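Local coordinates for myosin regulatory light chain (Placopecten magellanicus, PDB 3PN7), which probably serves as the regulatory, divalent-cation-binding light chain of scallop muscle myosin, through which calcium controls the motor's Mg-ATPase activity, at residues Ile32-Asp37 and Leu45-Ser50. Numbering follows the deposited sequence.
Sequences IDQNRD and LKEMFS. With MG (magnesium ion), chain G.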
loop_
_atom_site.group_PDB
_atom_site.type_symbol
_atom_site.label_atom_id
_atom_site.label_comp_id
_atom_site.label_asym_id
_atom_site.label_seq_id
_atom_site.Cartn_x
_atom_site.Cartn_y
_atom_site.Cartn_z
ATOM N N ILE B 32 1.657 33.972 18.034
ATOM C CA ILE B 32 0.459 34.767 17.799
ATOM C C ILE B 32 0.128 35.605 19.035
ATOM O O ILE B 32 -0.448 36.691 18.928
ATOM C CB ILE B 32 -0.737 33.887 17.392
ATOM C CG1 ILE B 32 -0.421 33.134 16.105
ATOM C CG2 ILE B 32 -1.967 34.726 17.158
ATOM C CD1 ILE B 32 -1.365 31.983 15.852
ATOM N N ASP B 33 0.509 35.105 20.208
ATOM C CA ASP B 33 0.321 35.850 21.447
ATOM C C ASP B 33 1.397 36.924 21.624
ATOM O O ASP B 33 2.267 36.820 22.494
ATOM C CB ASP B 33 0.305 34.907 22.652
ATOM C CG ASP B 33 0.063 35.643 23.956
ATOM O OD1 ASP B 33 0.365 35.087 25.035
ATOM O OD2 ASP B 33 -0.413 36.797 23.891
ATOM N N GLN B 34 1.337 37.956 20.792
ATOM C CA GLN B 34 2.344 39.009 20.818
ATOM C C GLN B 34 2.406 39.690 22.202
ATOM O O GLN B 34 3.411 40.288 22.565
ATOM C CB GLN B 34 2.080 40.014 19.686
ATOM C CG GLN B 34 1.889 39.371 18.283
ATOM C CD GLN B 34 3.199 39.244 17.474
ATOM O OE1 GLN B 34 4.060 38.393 17.763
ATOM N NE2 GLN B 34 3.336 40.083 16.446
ATOM N N ASN B 35 1.331 39.550 22.972
ATOM C CA ASN B 35 1.209 40.078 24.334
ATOM C C ASN B 35 2.059 39.366 25.374
ATOM O O ASN B 35 2.393 39.944 26.406
ATOM C CB ASN B 35 -0.251 39.945 24.815
ATOM C CG ASN B 35 -1.096 41.114 24.426
ATOM O OD1 ASN B 35 -2.311 41.109 24.621
ATOM N ND2 ASN B 35 -0.458 42.142 23.869
ATOM N N ARG B 36 2.394 38.110 25.096
ATOM C CA ARG B 36 3.025 37.246 26.081
ATOM C C ARG B 36 2.018 37.091 27.206
ATOM O O ARG B 36 2.315 36.578 28.282
ATOM C CB ARG B 36 4.335 37.848 26.576
ATOM C CG ARG B 36 5.450 37.776 25.549
ATOM C CD ARG B 36 6.594 38.701 25.901
ATOM N NE ARG B 36 7.460 38.951 24.755
ATOM C CZ ARG B 36 8.742 39.278 24.848
ATOM N NH1 ARG B 36 9.311 39.394 26.037
ATOM N NH2 ARG B 36 9.454 39.488 23.753
ATOM N N ASP B 37 0.810 37.550 26.907
ATOM C CA ASP B 37 -0.346 37.478 27.784
ATOM C C ASP B 37 -0.603 36.079 28.319
ATOM O O ASP B 37 -0.922 35.899 29.491
ATOM C CB ASP B 37 -1.575 37.919 26.990
ATOM C CG ASP B 37 -2.570 38.673 27.828
ATOM O OD1 ASP B 37 -2.470 38.614 29.068
ATOM O OD2 ASP B 37 -3.453 39.326 27.243
ATOM N N LEU B 45 -4.149 39.151 17.343
ATOM C CA LEU B 45 -4.547 38.652 16.038
ATOM C C LEU B 45 -4.293 39.711 14.971
ATOM O O LEU B 45 -3.670 39.422 13.940
ATOM C CB LEU B 45 -6.029 38.270 16.068
ATOM C CG LEU B 45 -6.524 36.943 15.494
ATOM C CD1 LEU B 45 -5.611 35.804 15.823
ATOM C CD2 LEU B 45 -7.926 36.685 16.010
ATOM N N LYS B 46 -4.774 40.932 15.215
ATOM C CA LYS B 46 -4.519 42.054 14.304
ATOM C C LYS B 46 -3.022 42.228 14.067
ATOM O O LYS B 46 -2.564 42.366 12.928
ATOM C CB LYS B 46 -5.054 43.369 14.882
ATOM C CG LYS B 46 -6.557 43.508 14.942
ATOM C CD LYS B 46 -6.937 44.982 15.092
ATOM C CE LYS B 46 -8.434 45.194 15.035
ATOM N NZ LYS B 46 -8.777 46.619 14.749
ATOM N N GLU B 47 -2.267 42.234 15.163
ATOM C CA GLU B 47 -0.816 42.329 15.095
ATOM C C GLU B 47 -0.218 41.220 14.231
ATOM O O GLU B 47 0.565 41.489 13.316
ATOM C CB GLU B 47 -0.201 42.289 16.497
ATOM C CG GLU B 47 1.153 42.936 16.539
ATOM C CD GLU B 47 1.127 44.332 15.904
ATOM O OE1 GLU B 47 0.213 45.119 16.238
ATOM O OE2 GLU B 47 2.000 44.628 15.055
ATOM N N MET B 48 -0.582 39.971 14.524
ATOM C CA MET B 48 -0.069 38.856 13.742
ATOM C C MET B 48 -0.418 38.994 12.261
ATOM O O MET B 48 0.457 38.857 11.405
ATOM C CB MET B 48 -0.557 37.517 14.285
ATOM C CG MET B 48 0.157 36.318 13.651
ATOM S SD MET B 48 1.886 36.167 14.179
ATOM C CE MET B 48 2.750 36.397 12.638
ATOM N N PHE B 49 -1.679 39.276 11.949
ATOM C CA PHE B 49 -2.080 39.382 10.538
ATOM C C PHE B 49 -1.336 40.496 9.786
ATOM O O PHE B 49 -0.856 40.275 8.670
ATOM C CB PHE B 49 -3.604 39.533 10.366
ATOM C CG PHE B 49 -4.361 38.209 10.323
ATOM C CD1 PHE B 49 -4.253 37.361 9.229
ATOM C CD2 PHE B 49 -5.184 37.828 11.376
ATOM C CE1 PHE B 49 -4.955 36.157 9.183
ATOM C CE2 PHE B 49 -5.881 36.636 11.340
ATOM C CZ PHE B 49 -5.766 35.797 10.243
ATOM N N SER B 50 -1.234 41.681 10.388
ATOM C CA SER B 50 -0.521 42.790 9.728
ATOM C C SER B 50 0.947 42.477 9.458
ATOM O O SER B 50 1.516 42.961 8.478
ATOM C CB SER B 50 -0.682 44.134 10.470
ATOM O OG SER B 50 -0.208 44.091 11.804
HETATM MG MG MG G . -2.151 38.350 24.605
#
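In the magnesium-binding EF-hand, Ile32, at the end of the entering helix, packs on Leu45 and Met48 of the exiting helix. The two branches of Ile32 divide the work: CG2 lies 4.0 Å from CD1 of Leu45, the two side chains lying alongside with their ends in the same direction, whereas CG1 approaches CG of Met48 at 4.1 Å, where the two chains are roughly perpendicular. With its CG anti to the backbone N (chi1 -170°) and a bend at chi2, Met48 also brings SD to 4.1 Å from CA of Ile32. All three residues pack against apolar side chains of another protein chain, so the hydrophobic side of this helix-loop-helix unit continues into a subunit interface. At the exposed margin, the bent chain of Gln34, in the loop, runs across that of Glu47, its CG 4.0 Å from Glu47 CB; no hydrogen bond joins the two segments. Next to this packing, the bond from CA to CB of Asp33 leads away from the exiting helix, and its OD2 lies 2.4 Å from the magnesium ion, while its OD1 accepts a hydrogen bond from Gly38 N. Phe39 O and Asp44 OD2 also bind the metal.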